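Tryptophane-5-halogenase (Microbispora sp. ATCC PTA-5024, PDB 5UAO) probably catalyses the flavin-dependent chlorination of tryptophan at the 5-position in the lanthipeptide precursor of NAI-107. Local coordinates at residues 77-82 with 527-532; 83-88 with 364-369; 442-447 with 477-482. All coordinates share one frame; numbering follows the deposited sequence.

Interactions 1 and 2 lie on consecutive parts of helix 76-85, their centres 12 Å apart, and are directly joined: Tyr77 OH meets Gln367 OE1 at 2.6 Å, and His84 NE2 meets Ala530 O at 2.8 Å, both probable hydrogen bonds. The side chains of Val79, in interaction 1, and Val366, in interaction 2, lie about 12 and about 10 Å from the bound FAD. Interaction 3 is remote, its centre 30 Å from that of interaction 1 and 36 Å from that of interaction 2. The dimer nevertheless connects it to interaction 2, because Phe447 of one subunit packs on Gln367 of the other.

Interaction 1: residues 77-82 with 527-532; sequences YMVMFL and DSWAGE
Met80 and Val79, on one face of helix 76-85, pack against Trp529 and Ala530 in an ST turn near the C-terminus of the chain. This turn, which overlaps a type I beta turn from Ser528 to Gly531, leads into helix 532-538. The tight part is the junction of Met80 with Ala530. Met80 CG lies 3.7 Å from Ala530 CB, and SD reaches Ala530 CA at the same 3.7 Å, while the bend at chi3 (-75°) brings CE round to the indole at 4.1 Å from Trp529 CZ3. The benzene end of the indole also reaches the helix on the Val79 side, where CH2 is 3.9 Å from Val79 CB. Trp529 chi1 of 72° sets CG between the backbone N and the carbonyl carbon, and the ring folds back beneath Ala530, whose CB stands over the centre of the indole. The indole NE1 is bonded elsewhere, to Met167 O. The approach of Met80 CE to the indole is the looser part, between two residues that remain partly exposed, whereas Val79 and Ala530 are buried; across the join itself no hydrogen bond forms. The turn is instead held from within and behind, since Ser528 OG bonds to Leu522 O and also accepts Ala530 N at 3.0 Å, with an N-H...O angle of 162°.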
loop_
_atom_site.group_PDB
_atom_site.type_symbol
_atom_site.label_atom_id
_atom_site.label_comp_id
_atom_site.label_asym_id
_atom_site.label_seq_id
_atom_site.Cartn_x
_atom_site.Cartn_y
_atom_site.Cartn_z
ATOM N N TYR A 77 7.421 -5.541 16.310
ATOM C CA TYR A 77 8.028 -6.321 15.211
ATOM C C TYR A 77 9.419 -6.848 15.496
ATOM O O TYR A 77 9.859 -7.935 15.042
ATOM C CB TYR A 77 8.078 -5.432 13.970
ATOM C CG TYR A 77 8.539 -6.133 12.745
ATOM C CD1 TYR A 77 7.660 -6.981 12.074
ATOM C CD2 TYR A 77 9.833 -5.973 12.239
ATOM C CE1 TYR A 77 8.026 -7.651 10.917
ATOM C CE2 TYR A 77 10.228 -6.670 11.088
ATOM C CZ TYR A 77 9.311 -7.519 10.442
ATOM O OH TYR A 77 9.583 -8.236 9.307
ATOM N N MET A 78 10.164 -6.037 16.247
ATOM C CA MET A 78 11.549 -6.353 16.527
ATOM C C MET A 78 11.660 -7.642 17.307
ATOM O O MET A 78 12.697 -8.358 17.224
ATOM C CB MET A 78 12.232 -5.227 17.287
ATOM C CG MET A 78 13.711 -5.204 17.102
ATOM S SD MET A 78 14.218 -4.921 15.395
ATOM C CE MET A 78 15.971 -5.223 15.490
ATOM N N VAL A 79 10.668 -7.934 18.132
ATOM C CA VAL A 79 10.661 -9.226 18.839
ATOM C C VAL A 79 10.684 -10.448 17.921
ATOM O O VAL A 79 11.491 -11.400 18.137
ATOM C CB VAL A 79 9.457 -9.321 19.788
ATOM C CG1 VAL A 79 9.427 -10.666 20.503
ATOM C CG2 VAL A 79 9.525 -8.167 20.818
ATOM N N MET A 80 9.841 -10.432 16.886
ATOM C CA MET A 80 9.892 -11.428 15.837
ATOM C C MET A 80 11.141 -11.468 15.018
ATOM O O MET A 80 11.662 -12.562 14.685
ATOM C CB MET A 80 8.668 -11.326 14.948
ATOM C CG MET A 80 7.390 -11.702 15.664
ATOM S SD MET A 80 5.995 -11.783 14.524
ATOM C CE MET A 80 5.736 -10.039 14.295
ATOM N N PHE A 81 11.635 -10.304 14.622
ATOM C CA PHE A 81 12.913 -10.244 13.931
ATOM C C PHE A 81 14.053 -10.904 14.692
ATOM O O PHE A 81 14.765 -11.783 14.173
ATOM C CB PHE A 81 13.235 -8.765 13.598
ATOM C CG PHE A 81 14.469 -8.592 12.786
ATOM C CD1 PHE A 81 14.429 -8.640 11.423
ATOM C CD2 PHE A 81 15.655 -8.317 13.404
ATOM C CE1 PHE A 81 15.611 -8.517 10.682
ATOM C CE2 PHE A 81 16.815 -8.196 12.692
ATOM C CZ PHE A 81 16.792 -8.273 11.321
ATOM N N LEU A 82 14.186 -10.563 15.964
ATOM C CA LEU A 82 15.260 -11.125 16.736
ATOM C C LEU A 82 15.127 -12.641 16.814
ATOM O O LEU A 82 16.102 -13.371 16.561
ATOM C CB LEU A 82 15.357 -10.514 18.155
ATOM C CG LEU A 82 15.743 -9.011 18.209
ATOM C CD1 LEU A 82 15.421 -8.433 19.581
ATOM C CD2 LEU A 82 17.205 -8.772 17.820
ATOM N N ASP A 527 -1.936 -19.261 17.966
ATOM C CA ASP A 527 -2.737 -18.112 18.498
ATOM C C ASP A 527 -1.931 -16.818 18.850
ATOM O O ASP A 527 -2.514 -15.785 19.256
ATOM C CB ASP A 527 -3.444 -18.539 19.807
ATOM C CG ASP A 527 -4.898 -18.983 19.604
ATOM O OD1 ASP A 527 -5.286 -19.382 18.462
ATOM O OD2 ASP A 527 -5.660 -18.979 20.616
ATOM N N SER A 528 -0.620 -16.894 18.767
ATOM C CA SER A 528 0.224 -15.793 19.278
ATOM C C SER A 528 0.472 -14.756 18.208
ATOM O O SER A 528 0.672 -15.074 17.038
ATOM C CB SER A 528 1.535 -16.325 19.811
ATOM O OG SER A 528 2.494 -15.303 19.996
ATOM N N TRP A 529 0.488 -13.495 18.602
ATOM C CA TRP A 529 0.832 -12.438 17.668
ATOM C C TRP A 529 2.261 -12.609 17.120
ATOM O O TRP A 529 2.554 -12.096 16.068
ATOM C CB TRP A 529 0.648 -11.071 18.301
ATOM C CG TRP A 529 1.691 -10.745 19.340
ATOM C CD1 TRP A 529 1.581 -10.958 20.649
ATOM C CD2 TRP A 529 2.989 -10.154 19.126
ATOM N NE1 TRP A 529 2.698 -10.515 21.315
ATOM C CE2 TRP A 529 3.608 -10.051 20.401
ATOM C CE3 TRP A 529 3.672 -9.672 18.007
ATOM C CZ2 TRP A 529 4.923 -9.555 20.583
ATOM C CZ3 TRP A 529 5.006 -9.099 18.193
ATOM C CH2 TRP A 529 5.587 -9.028 19.475
ATOM N N ALA A 530 3.121 -13.360 17.807
ATOM C CA ALA A 530 4.542 -13.487 17.428
ATOM C C ALA A 530 4.872 -14.955 17.103
ATOM O O ALA A 530 6.061 -15.344 17.088
ATOM C CB ALA A 530 5.438 -12.993 18.565
ATOM N N GLY A 531 3.823 -15.766 16.886
ATOM C CA GLY A 531 4.004 -17.156 16.578
ATOM C C GLY A 531 4.523 -17.456 15.173
ATOM O O GLY A 531 4.540 -16.620 14.266
ATOM N N GLU A 532 4.981 -18.690 15.053
ATOM C CA GLU A 532 5.561 -19.265 13.840
ATOM C C GLU A 532 4.767 -18.923 12.607
ATOM O O GLU A 532 5.295 -18.478 11.612
ATOM C CB GLU A 532 5.593 -20.787 14.017
ATOM C CG GLU A 532 6.837 -21.442 13.475
ATOM C CD GLU A 532 6.673 -22.938 13.337
ATOM O OE1 GLU A 532 6.029 -23.556 14.228
ATOM O OE2 GLU A 532 7.181 -23.479 12.325
#

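Interaction 2: residues 83-88 with 364-369; sequences HHYLGI and TAVQIL
The C-terminal end of helix 76-85 meets helix 358-372 through Tyr85, whose ring lies against Gln367 and reaches Val366. Gln367 CG sits over one face of the phenol, displaced toward the rim on the hydroxyl side: it is 3.7 Å from Tyr85 CZ and 4.1 Å from the ring centroid, 26° off the normal, a CH-pi contact. Beyond it the amide plane is turned 51° from the ring, with Gln367 NE2 4.1 Å from Tyr85 CE1. The other amide atom, OE1, is engaged by Tyr77 OH, about two turns earlier on helix 76-85, which would help to set the rotation of the amide. Tyr85 has CG anti to its backbone nitrogen (chi1 -163°), sending the ring across to the second helix so that OH comes within 3.8 Å of Gln367 CA. Val366 CG1 approaches the same ring more loosely, 4.4 Å from Tyr85 CE2. Both helices here flank helix 39-51, which follows the first strand of what appears to be a Rossmann-type dinucleotide-binding unit; Val366 and Leu86 both pack on Ala47 of that helix, and Lys51 makes a cation-pi contact with Tyr85. Helix 76-85 itself finishes in a wider pi-type turn, and Gly87 leaves it with positive phi. The chain then curls back far enough for His83 ND1 to donate to Ile88 O at 2.9 Å, the carbonyl oxygen lying near the imidazole plane while the nitrogen stands above the carbonyl plane.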
loop_
_atom_site.group_PDB
_atom_site.type_symbol
_atom_site.label_atom_id
_atom_site.label_comp_id
_atom_site.label_asym_id
_atom_site.label_seq_id
_atom_site.Cartn_x
_atom_site.Cartn_y
_atom_site.Cartn_z
ATOM N N HIS A 83 13.954 -13.117 17.216
ATOM C CA HIS A 83 13.849 -14.490 17.530
ATOM C C HIS A 83 13.620 -15.400 16.280
ATOM O O HIS A 83 14.162 -16.525 16.240
ATOM C CB HIS A 83 12.841 -14.747 18.622
ATOM C CG HIS A 83 13.140 -14.031 19.919
ATOM N ND1 HIS A 83 14.349 -14.131 20.571
ATOM C CD2 HIS A 83 12.394 -13.145 20.626
ATOM C CE1 HIS A 83 14.333 -13.338 21.642
ATOM N NE2 HIS A 83 13.142 -12.755 21.714
ATOM N N HIS A 84 12.808 -14.958 15.333
ATOM C CA HIS A 84 12.457 -15.761 14.192
ATOM C C HIS A 84 13.495 -15.552 13.097
ATOM O O HIS A 84 14.122 -16.500 12.677
ATOM C CB HIS A 84 11.064 -15.496 13.675
ATOM C CG HIS A 84 9.978 -16.058 14.529
ATOM N ND1 HIS A 84 9.866 -17.403 14.797
ATOM C CD2 HIS A 84 8.947 -15.457 15.185
ATOM C CE1 HIS A 84 8.816 -17.615 15.580
ATOM N NE2 HIS A 84 8.232 -16.456 15.815
ATOM N N TYR A 85 13.740 -14.320 12.684
ATOM C CA TYR A 85 14.582 -14.092 11.542
ATOM C C TYR A 85 16.010 -14.399 11.874
ATOM O O TYR A 85 16.721 -15.056 11.066
ATOM C CB TYR A 85 14.481 -12.654 11.087
ATOM C CG TYR A 85 14.978 -12.385 9.690
ATOM C CD1 TYR A 85 14.168 -12.670 8.584
ATOM C CD2 TYR A 85 16.177 -11.726 9.477
ATOM C CE1 TYR A 85 14.575 -12.352 7.296
ATOM C CE2 TYR A 85 16.609 -11.417 8.217
ATOM C CZ TYR A 85 15.824 -11.753 7.133
ATOM O OH TYR A 85 16.268 -11.457 5.900
ATOM N N LEU A 86 16.474 -13.948 13.041
ATOM C CA LEU A 86 17.874 -14.208 13.391
ATOM C C LEU A 86 18.032 -15.500 14.246
ATOM O O LEU A 86 19.176 -15.859 14.569
ATOM C CB LEU A 86 18.541 -13.032 14.098
ATOM C CG LEU A 86 18.608 -11.645 13.396
ATOM C CD1 LEU A 86 19.402 -10.756 14.316
ATOM C CD2 LEU A 86 19.281 -11.690 12.046
ATOM N N GLY A 87 16.939 -16.178 14.595
ATOM C CA GLY A 87 17.033 -17.462 15.363
ATOM C C GLY A 87 17.700 -17.307 16.738
ATOM O O GLY A 87 18.397 -18.211 17.244
ATOM N N ILE A 88 17.489 -16.169 17.383
ATOM C CA ILE A 88 18.064 -15.942 18.713
ATOM C C ILE A 88 17.187 -16.628 19.730
ATOM O O ILE A 88 15.992 -16.359 19.771
ATOM C CB ILE A 88 18.145 -14.445 19.043
ATOM C CG1 ILE A 88 19.231 -13.793 18.170
ATOM C CG2 ILE A 88 18.430 -14.261 20.512
ATOM C CD1 ILE A 88 19.313 -12.303 18.344
ATOM N N THR A 364 14.224 -3.595 8.732
ATOM C CA THR A 364 13.605 -3.539 7.421
ATOM C C THR A 364 14.643 -3.485 6.316
ATOM O O THR A 364 14.529 -4.215 5.321
ATOM C CB THR A 364 12.697 -2.244 7.302
ATOM O OG1 THR A 364 11.681 -2.231 8.331
ATOM C CG2 THR A 364 12.064 -2.185 5.993
ATOM N N ALA A 365 15.654 -2.611 6.455
ATOM C CA ALA A 365 16.769 -2.547 5.501
ATOM C C ALA A 365 17.509 -3.888 5.378
ATOM O O ALA A 365 17.848 -4.327 4.266
ATOM C CB ALA A 365 17.755 -1.432 5.907
ATOM N N VAL A 366 17.724 -4.545 6.510
ATOM C CA VAL A 366 18.342 -5.894 6.514
ATOM C C VAL A 366 17.529 -6.902 5.718
ATOM O O VAL A 366 18.089 -7.700 4.942
ATOM C CB VAL A 366 18.598 -6.365 7.932
ATOM C CG1 VAL A 366 19.074 -7.811 8.011
ATOM C CG2 VAL A 366 19.697 -5.494 8.565
ATOM N N GLN A 367 16.214 -6.886 5.892
ATOM C CA GLN A 367 15.384 -7.868 5.149
ATOM C C GLN A 367 15.425 -7.610 3.700
ATOM O O GLN A 367 15.408 -8.516 2.888
ATOM C CB GLN A 367 13.919 -7.905 5.641
ATOM C CG GLN A 367 13.815 -8.597 6.920
ATOM C CD GLN A 367 12.393 -8.650 7.382
ATOM O OE1 GLN A 367 11.946 -7.838 8.227
ATOM N NE2 GLN A 367 11.656 -9.546 6.782
ATOM N N ILE A 368 15.439 -6.340 3.335
ATOM C CA ILE A 368 15.591 -5.943 1.942
ATOM C C ILE A 368 16.900 -6.469 1.344
ATOM O O ILE A 368 16.907 -7.134 0.282
ATOM C CB ILE A 368 15.490 -4.403 1.809
ATOM C CG1 ILE A 368 14.048 -3.945 2.088
ATOM C CG2 ILE A 368 15.917 -3.883 0.449
ATOM C CD1 ILE A 368 13.919 -2.448 2.106
ATOM N N LEU A 369 17.989 -6.211 2.030
ATOM C CA LEU A 369 19.299 -6.654 1.559
ATOM C C LEU A 369 19.350 -8.160 1.451
ATOM O O LEU A 369 19.812 -8.731 0.451
ATOM C CB LEU A 369 20.366 -6.196 2.539
ATOM C CG LEU A 369 21.809 -6.763 2.283
ATOM C CD1 LEU A 369 22.338 -6.234 0.959
ATOM C CD2 LEU A 369 22.717 -6.409 3.428
#

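Interaction 3: residues 442-447 with 477-482; sequences TGRDSF and RLLPPR
Gly443, at the end of a short 3-10 segment, and Leu479, in the irregular, proline-containing run 477-482, bring their CA atoms to 7.2 Å, the closest CA pair across the two segments. Leu479 fills this interval from its own side. Its CG is anti to the carbonyl carbon (chi1 -63°), and the CD1 branch lies against the peptide that joins Gly443 to Arg444, 3.5 Å from Gly443 C and 3.8 Å from Arg444 N. A methyl group therefore rests on a peptide unit instead of on another apolar side chain. Arg444 adds a weaker apolar margin, CG being 4.4 Å from the same CD1, before its guanidinium turns to other work: NE bonds to Gly438 O. From farther along the loop comes Arg482, whose chain bends at chi2 (-104°) and chi3 (-72°) so that NH1 stands 3.0 Å from Gly443 O, which lies at the edge of the guanidinium, near its plane. The Gly443 carbonyl thus has the guanidinium near its oxygen and the leucine methyl against its carbon. Around this point the loop is tied by a backbone hydrogen bond between Leu479 and Ala439, and Asp445 caps the start of helix 446-453 by accepting from Thr448 N. The dimer interface adjoins: Arg477 forms a salt bridge with Asp379 of the second subunit. The chemistry is that of a surface join between the turn leading into helix 446-453 and the irregular run 477-482, in which the positive charge of exposed Arg482 would probably polarise the Gly443 carbonyl, an attraction that solvent should partly screen, while the leucine contact with the peptide does not depend on charge.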
loop_
_atom_site.group_PDB
_atom_site.type_symbol
_atom_site.label_atom_id
_atom_site.label_comp_id
_atom_site.label_asym_id
_atom_site.label_seq_id
_atom_site.Cartn_x
_atom_site.Cartn_y
_atom_site.Cartn_z
ATOM N N THR A 442 -9.680 5.848 12.220
ATOM C CA THR A 442 -9.944 4.406 12.371
ATOM C C THR A 442 -11.459 4.091 12.569
ATOM O O THR A 442 -11.820 2.941 12.432
ATOM C CB THR A 442 -9.178 3.775 13.559
ATOM O OG1 THR A 442 -9.295 4.587 14.755
ATOM C CG2 THR A 442 -7.718 3.629 13.166
ATOM N N GLY A 443 -12.299 5.098 12.845
ATOM C CA GLY A 443 -13.754 4.917 12.918
ATOM C C GLY A 443 -14.484 5.210 11.618
ATOM O O GLY A 443 -15.688 4.986 11.518
ATOM N N ARG A 444 -13.761 5.683 10.595
ATOM C CA ARG A 444 -14.391 5.938 9.290
ATOM C C ARG A 444 -14.773 4.693 8.587
ATOM O O ARG A 444 -14.412 3.565 9.018
ATOM C CB ARG A 444 -13.457 6.722 8.381
ATOM C CG ARG A 444 -13.366 8.103 8.860
ATOM C CD ARG A 444 -14.564 8.948 8.424
ATOM N NE ARG A 444 -14.013 10.221 8.690
ATOM C CZ ARG A 444 -13.676 11.161 7.828
ATOM N NH1 ARG A 444 -13.027 12.186 8.349
ATOM N NH2 ARG A 444 -14.034 11.149 6.553
ATOM N N ASP A 445 -15.490 4.873 7.471
ATOM C CA ASP A 445 -15.867 3.727 6.647
ATOM C C ASP A 445 -14.635 3.096 6.022
ATOM O O ASP A 445 -13.575 3.729 5.887
ATOM C CB ASP A 445 -16.912 4.109 5.562
ATOM C CG ASP A 445 -16.346 5.032 4.514
ATOM O OD1 ASP A 445 -15.342 4.656 3.890
ATOM O OD2 ASP A 445 -16.898 6.132 4.312
ATOM N N SER A 446 -14.814 1.866 5.575
ATOM C CA SER A 446 -13.730 1.038 5.122
ATOM C C SER A 446 -12.976 1.606 3.918
ATOM O O SER A 446 -11.735 1.463 3.782
ATOM C CB SER A 446 -14.312 -0.345 4.850
ATOM O OG SER A 446 -13.292 -1.305 4.743
ATOM N N PHE A 447 -13.706 2.280 3.039
ATOM C CA PHE A 447 -13.079 2.826 1.844
ATOM C C PHE A 447 -12.204 3.990 2.239
ATOM O O PHE A 447 -11.089 4.096 1.780
ATOM C CB PHE A 447 -14.110 3.276 0.818
ATOM C CG PHE A 447 -13.488 3.835 -0.426
ATOM C CD1 PHE A 447 -13.073 2.977 -1.443
ATOM C CD2 PHE A 447 -13.284 5.217 -0.585
ATOM C CE1 PHE A 447 -12.472 3.475 -2.585
ATOM C CE2 PHE A 447 -12.670 5.715 -1.724
ATOM C CZ PHE A 447 -12.269 4.846 -2.729
ATOM N N ARG A 477 -14.422 16.952 14.449
ATOM C CA ARG A 477 -15.746 16.431 14.684
ATOM C C ARG A 477 -15.572 15.001 15.093
ATOM O O ARG A 477 -15.054 14.190 14.328
ATOM C CB ARG A 477 -16.632 16.480 13.448
ATOM C CG ARG A 477 -16.986 17.881 12.986
ATOM C CD ARG A 477 -18.502 18.037 12.847
ATOM N NE ARG A 477 -18.880 18.923 11.745
ATOM C CZ ARG A 477 -19.342 18.526 10.555
ATOM N NH1 ARG A 477 -19.500 17.236 10.262
ATOM N NH2 ARG A 477 -19.658 19.433 9.636
ATOM N N LEU A 478 -16.004 14.691 16.320
ATOM C CA LEU A 478 -15.907 13.342 16.837
ATOM C C LEU A 478 -17.027 12.527 16.253
ATOM O O LEU A 478 -18.198 12.929 16.272
ATOM C CB LEU A 478 -15.956 13.326 18.380
ATOM C CG LEU A 478 -15.583 11.983 19.002
ATOM C CD1 LEU A 478 -14.133 11.626 18.698
ATOM C CD2 LEU A 478 -15.822 11.976 20.510
ATOM N N LEU A 479 -16.692 11.368 15.735
ATOM C CA LEU A 479 -17.700 10.522 15.197
ATOM C C LEU A 479 -18.620 9.988 16.322
ATOM O O LEU A 479 -18.175 9.662 17.454
ATOM C CB LEU A 479 -17.121 9.344 14.409
ATOM C CG LEU A 479 -16.285 9.627 13.111
ATOM C CD1 LEU A 479 -15.564 8.344 12.692
ATOM C CD2 LEU A 479 -17.121 10.189 11.966
ATOM N N PRO A 480 -19.900 9.823 15.979
ATOM C CA PRO A 480 -20.790 9.040 16.812
ATOM C C PRO A 480 -20.294 7.597 17.027
ATOM O O PRO A 480 -19.567 7.074 16.198
ATOM C CB PRO A 480 -22.089 9.039 15.991
ATOM C CG PRO A 480 -21.639 9.225 14.590
ATOM C CD PRO A 480 -20.546 10.225 14.720
ATOM N N PRO A 481 -20.652 6.968 18.167
ATOM C CA PRO A 481 -20.286 5.584 18.431
ATOM C C PRO A 481 -21.175 4.655 17.629
ATOM O O PRO A 481 -22.282 5.032 17.256
ATOM C CB PRO A 481 -20.580 5.424 19.940
ATOM C CG PRO A 481 -21.702 6.363 20.182
ATOM C CD PRO A 481 -21.466 7.534 19.268
ATOM N N ARG A 482 -20.701 3.449 17.389
ATOM C CA ARG A 482 -21.400 2.501 16.532
ATOM C C ARG A 482 -22.115 1.410 17.344
ATOM O O ARG A 482 -22.621 0.417 16.824
ATOM C CB ARG A 482 -20.361 1.933 15.591
ATOM C CG ARG A 482 -19.733 3.049 14.741
ATOM C CD ARG A 482 -20.247 3.069 13.304
ATOM N NE ARG A 482 -19.683 1.931 12.585
ATOM C CZ ARG A 482 -18.421 1.851 12.156
ATOM N NH1 ARG A 482 -17.565 2.857 12.336
ATOM N NH2 ARG A 482 -18.015 0.752 11.535
#